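Local coordinates for protein phosphodiesterase (Salpingoeca rosetta, PDB 7D7P) that belongs to the 3'5'-cyclic nucleotide phosphodiesterase family of the HD superfamily, with an all-helical domain that holds zinc and magnesium ions, at residues 173-184 with 207-218. Numbering follows the deposited sequence.
With PEG (di(hydroxyethyl)ether), chain C.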
loop_
_atom_site.group_PDB
_atom_site.type_symbol
_atom_site.label_atom_id
_atom_site.label_comp_id
_atom_site.label_asym_id
_atom_site.label_seq_id
_atom_site.Cartn_x
_atom_site.Cartn_y
_atom_site.Cartn_z
ATOM N N SER A 173 -3.868 10.418 27.105
ATOM C CA SER A 173 -2.738 11.080 26.443
ATOM C C SER A 173 -1.640 11.422 27.448
ATOM O O SER A 173 -1.272 12.579 27.641
ATOM C CB SER A 173 -3.194 12.333 25.690
ATOM O OG SER A 173 -4.037 12.017 24.593
ATOM N N VAL A 174 -1.131 10.374 28.100
ATOM C CA VAL A 174 -0.296 10.548 29.292
ATOM C C VAL A 174 0.919 11.415 28.983
ATOM O O VAL A 174 1.173 12.423 29.650
ATOM C CB VAL A 174 0.124 9.179 29.857
ATOM C CG1 VAL A 174 1.104 9.350 31.000
ATOM C CG2 VAL A 174 -1.104 8.388 30.313
ATOM N N LEU A 175 1.692 11.026 27.967
ATOM C CA LEU A 175 2.916 11.757 27.647
ATOM C C LEU A 175 2.614 13.158 27.133
ATOM O O LEU A 175 3.267 14.125 27.540
ATOM C CB LEU A 175 3.733 10.985 26.613
ATOM C CG LEU A 175 4.500 9.767 27.119
ATOM C CD1 LEU A 175 5.211 9.090 25.966
ATOM C CD2 LEU A 175 5.482 10.175 28.202
ATOM N N GLU A 176 1.638 13.281 26.231
ATOM C CA GLU A 176 1.336 14.577 25.628
ATOM C C GLU A 176 0.821 15.567 26.666
ATOM O O GLU A 176 1.161 16.756 26.619
ATOM C CB GLU A 176 0.325 14.403 24.492
ATOM C CG GLU A 176 0.854 13.613 23.295
ATOM C CD GLU A 176 0.966 12.117 23.566
ATOM O OE1 GLU A 176 0.241 11.607 24.448
ATOM O OE2 GLU A 176 1.788 11.449 22.901
ATOM N N ASN A 177 -0.004 15.101 27.606
ATOM C CA ASN A 177 -0.406 15.958 28.717
ATOM C C ASN A 177 0.805 16.398 29.527
ATOM O O ASN A 177 0.888 17.553 29.966
ATOM C CB ASN A 177 -1.407 15.224 29.610
ATOM C CG ASN A 177 -2.843 15.490 29.216
ATOM O OD1 ASN A 177 -3.260 16.641 29.091
ATOM N ND2 ASN A 177 -3.612 14.424 29.021
ATOM N N HIS A 178 1.761 15.489 29.722
ATOM C CA HIS A 178 2.979 15.811 30.456
ATOM C C HIS A 178 3.823 16.835 29.709
ATOM O O HIS A 178 4.379 17.755 30.324
ATOM C CB HIS A 178 3.776 14.529 30.700
ATOM C CG HIS A 178 5.059 14.735 31.441
ATOM N ND1 HIS A 178 5.116 15.334 32.680
ATOM C CD2 HIS A 178 6.331 14.392 31.128
ATOM C CE1 HIS A 178 6.370 15.364 33.095
ATOM N NE2 HIS A 178 7.128 14.801 32.172
ATOM N N HIS A 179 3.932 16.688 28.385
ATOM C CA HIS A 179 4.704 17.635 27.586
ATOM C C HIS A 179 4.105 19.032 27.672
ATOM O O HIS A 179 4.818 20.015 27.903
ATOM C CB HIS A 179 4.760 17.173 26.127
ATOM C CG HIS A 179 5.309 15.793 25.942
ATOM N ND1 HIS A 179 6.342 15.291 26.704
ATOM C CD2 HIS A 179 4.968 14.809 25.075
ATOM C CE1 HIS A 179 6.612 14.056 26.315
ATOM N NE2 HIS A 179 5.792 13.740 25.328
ATOM N N SER A 180 2.785 19.134 27.487
ATOM C CA SER A 180 2.123 20.433 27.490
ATOM C C SER A 180 2.234 21.106 28.853
ATOM O O SER A 180 2.426 22.325 28.938
ATOM C CB SER A 180 0.660 20.267 27.082
ATOM O OG SER A 180 -0.009 21.518 27.041
ATOM N N HIS A 181 2.121 20.324 29.930
ATOM C CA HIS A 181 2.281 20.874 31.274
ATOM C C HIS A 181 3.657 21.510 31.449
ATOM O O HIS A 181 3.770 22.654 31.904
ATOM C CB HIS A 181 2.055 19.776 32.315
ATOM C CG HIS A 181 2.516 20.143 33.693
ATOM N ND1 HIS A 181 3.139 19.244 34.530
ATOM C CD2 HIS A 181 2.441 21.309 34.380
ATOM C CE1 HIS A 181 3.435 19.841 35.673
ATOM N NE2 HIS A 181 3.021 21.094 35.607
ATOM N N LEU A 182 4.718 20.778 31.096
ATOM C CA LEU A 182 6.065 21.318 31.244
ATOM C C LEU A 182 6.309 22.492 30.304
ATOM O O LEU A 182 7.123 23.370 30.614
ATOM C CB LEU A 182 7.108 20.226 31.005
ATOM C CG LEU A 182 7.156 19.097 32.033
ATOM C CD1 LEU A 182 8.274 18.135 31.700
ATOM C CD2 LEU A 182 7.330 19.657 33.435
ATOM N N ALA A 183 5.626 22.522 29.158
ATOM C CA ALA A 183 5.765 23.653 28.247
ATOM C C ALA A 183 5.401 24.959 28.936
ATOM O O ALA A 183 6.075 25.980 28.751
ATOM C CB ALA A 183 4.895 23.441 27.008
ATOM N N PHE A 184 4.345 24.945 29.746
ATOM C CA PHE A 184 3.910 26.154 30.431
ATOM C C PHE A 184 4.660 26.380 31.735
ATOM O O PHE A 184 4.859 27.533 32.133
ATOM C CB PHE A 184 2.398 26.097 30.674
ATOM C CG PHE A 184 1.585 26.254 29.414
ATOM C CD1 PHE A 184 1.319 27.512 28.900
ATOM C CD2 PHE A 184 1.115 25.144 28.731
ATOM C CE1 PHE A 184 0.588 27.663 27.736
ATOM C CE2 PHE A 184 0.380 25.286 27.567
ATOM C CZ PHE A 184 0.117 26.550 27.068
ATOM N N ARG A 207 -2.510 29.803 24.565
ATOM C CA ARG A 207 -2.555 28.622 25.422
ATOM C C ARG A 207 -3.443 27.540 24.820
ATOM O O ARG A 207 -3.087 26.356 24.833
ATOM C CB ARG A 207 -3.043 29.012 26.820
ATOM C CG ARG A 207 -3.233 27.847 27.779
ATOM C CD ARG A 207 -3.174 28.319 29.230
ATOM N NE ARG A 207 -3.598 27.288 30.177
ATOM C CZ ARG A 207 -2.819 26.300 30.609
ATOM N NH1 ARG A 207 -1.569 26.199 30.179
ATOM N NH2 ARG A 207 -3.291 25.408 31.472
ATOM N N ALA A 208 -4.599 27.930 24.276
ATOM C CA ALA A 208 -5.496 26.956 23.662
ATOM C C ALA A 208 -4.851 26.291 22.451
ATOM O O ALA A 208 -5.027 25.087 22.231
ATOM C CB ALA A 208 -6.809 27.629 23.268
ATOM N N VAL A 209 -4.101 27.059 21.659
ATOM C CA VAL A 209 -3.460 26.501 20.473
ATOM C C VAL A 209 -2.364 25.517 20.866
ATOM O O VAL A 209 -2.246 24.435 20.280
ATOM C CB VAL A 209 -2.916 27.633 19.580
ATOM C CG1 VAL A 209 -1.964 27.078 18.534
ATOM C CG2 VAL A 209 -4.062 28.380 18.911
ATOM N N ILE A 210 -1.550 25.872 21.864
ATOM C CA ILE A 210 -0.456 25.001 22.286
ATOM C C ILE A 210 -1.000 23.698 22.861
ATOM O O ILE A 210 -0.512 22.609 22.538
ATOM C CB ILE A 210 0.449 25.728 23.296
ATOM C CG1 ILE A 210 1.245 26.836 22.601
ATOM C CG2 ILE A 210 1.383 24.740 23.986
ATOM C CD1 ILE A 210 1.974 27.759 23.558
ATOM N N ILE A 211 -2.017 23.790 23.723
ATOM C CA ILE A 211 -2.584 22.593 24.341
ATOM C C ILE A 211 -3.159 21.666 23.278
ATOM O O ILE A 211 -2.841 20.470 23.232
ATOM C CB ILE A 211 -3.646 22.977 25.388
ATOM C CG1 ILE A 211 -2.990 23.609 26.619
ATOM C CG2 ILE A 211 -4.472 21.752 25.785
ATOM C CD1 ILE A 211 -3.981 24.266 27.572
ATOM N N ASN A 212 -4.008 22.207 22.398
ATOM C CA ASN A 212 -4.680 21.372 21.407
ATOM C C ASN A 212 -3.686 20.750 20.435
ATOM O O ASN A 212 -3.834 19.585 20.050
ATOM C CB ASN A 212 -5.727 22.188 20.648
ATOM C CG ASN A 212 -6.530 21.343 19.673
ATOM O OD1 ASN A 212 -6.235 21.301 18.477
ATOM N ND2 ASN A 212 -7.549 20.660 20.182
ATOM N N CYS A 213 -2.662 21.501 20.030
ATOM C CA CYS A 213 -1.728 20.976 19.041
ATOM C C CYS A 213 -0.818 19.912 19.643
ATOM O O CYS A 213 -0.551 18.890 19.001
ATOM C CB CYS A 213 -0.917 22.115 18.421
ATOM S SG CYS A 213 -1.880 23.118 17.248
ATOM N N ILE A 214 -0.347 20.120 20.878
ATOM C CA ILE A 214 0.504 19.114 21.511
ATOM C C ILE A 214 -0.293 17.851 21.822
ATOM O O ILE A 214 0.187 16.730 21.606
ATOM C CB ILE A 214 1.174 19.689 22.772
ATOM C CG1 ILE A 214 2.245 20.712 22.387
ATOM C CG2 ILE A 214 1.791 18.573 23.612
ATOM C CD1 ILE A 214 2.914 21.382 23.575
ATOM N N LEU A 215 -1.519 18.004 22.329
ATOM C CA LEU A 215 -2.346 16.836 22.617
ATOM C C LEU A 215 -2.687 16.064 21.351
ATOM O O LEU A 215 -2.889 14.845 21.401
ATOM C CB LEU A 215 -3.628 17.254 23.340
ATOM C CG LEU A 215 -3.509 17.633 24.819
ATOM C CD1 LEU A 215 -4.864 18.041 25.374
ATOM C CD2 LEU A 215 -2.920 16.487 25.630
ATOM N N ASN A 216 -2.752 16.747 20.209
ATOM C CA ASN A 216 -3.025 16.075 18.946
ATOM C C ASN A 216 -1.786 15.439 18.326
ATOM O O ASN A 216 -1.895 14.831 17.255
ATOM C CB ASN A 216 -3.668 17.048 17.956
ATOM C CG ASN A 216 -5.185 17.020 18.023
ATOM O OD1 ASN A 216 -5.819 16.072 17.558
ATOM N ND2 ASN A 216 -5.773 18.053 18.617
ATOM N N THR A 217 -0.618 15.549 18.962
ATOM C CA THR A 217 0.520 14.740 18.544
ATOM C C THR A 217 0.434 13.314 19.070
ATOM O O THR A 217 1.284 12.488 18.720
ATOM C CB THR A 217 1.842 15.374 18.991
ATOM O OG1 THR A 217 1.908 15.407 20.420
ATOM C CG2 THR A 217 1.971 16.792 18.438
ATOM N N ASP A 218 -0.564 13.016 19.901
ATOM C CA ASP A 218 -0.825 11.653 20.338
ATOM C C ASP A 218 -1.230 10.801 19.142
ATOM O O ASP A 218 -2.253 11.062 18.503
ATOM C CB ASP A 218 -1.925 11.654 21.406
ATOM C CG ASP A 218 -2.177 10.275 22.006
ATOM O OD1 ASP A 218 -1.536 9.294 21.576
ATOM O OD2 ASP A 218 -3.024 10.176 22.920
HETATM C C2 PEG C . -5.329 8.473 24.892
HETATM O O2 PEG C . -4.229 7.897 24.244
HETATM C C3 PEG C . -3.575 6.918 25.001
HETATM C C4 PEG C . -2.411 7.558 25.757
HETATM O O4 PEG C . -2.675 7.620 27.133
HETATM O O HOH W 1 -5.061 13.711 22.637
HETATM O O HOH W 2 3.404 12.131 20.735
HETATM O O HOH W 3 1.694 9.001 20.939
#
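Leu-215 and Ile-214 pack tightly against helix 174-184 where the two nearly antiparallel helices come closest, 5.3 Å between the CA atoms of Glu-176 and Leu-215. CG2 of Ile-214 lies 3.6 Å from the carbonyl O of Glu-176 and also meets CB of Ser-180, while CD2 of Leu-215 sits 3.5 Å from OD1 of Asn-177, whose ND2 hydrogen-bonds Gln-172 O. Bent at chi2 (74°), Glu-176 lays its carboxylate on that of Asp-218, the two planes stacked and 1° apart. The like charges sit 3.9 Å apart, Glu-176 OE1 to Asp-218 OD2; Asn-155 ND2 donates to that OE1, Ala-220 N to Asp-218 OD1, and water bridges OE2 to Thr-217 O. Ser-173 OG donates a 2.7 Å hydrogen bond to Asp-218 OD2, on its anti side. In this all-helical phosphodiesterase fold the helix pair flanks the metal site: His-179, whose CB touches Ile-214, hydrogen-bonds Leu-148 O through ND1, and its side chain lies about 4 Å from the magnesium ion. At the looser side the CA atoms of Phe-184 and Arg-207 are 8.5 Å apart, and the extended chain of partly exposed Arg-207 reaches across. Its NH1 stands over the Phe-184 ring centre in a cation-pi contact, guanidinium edge to ring face, planes 80° apart.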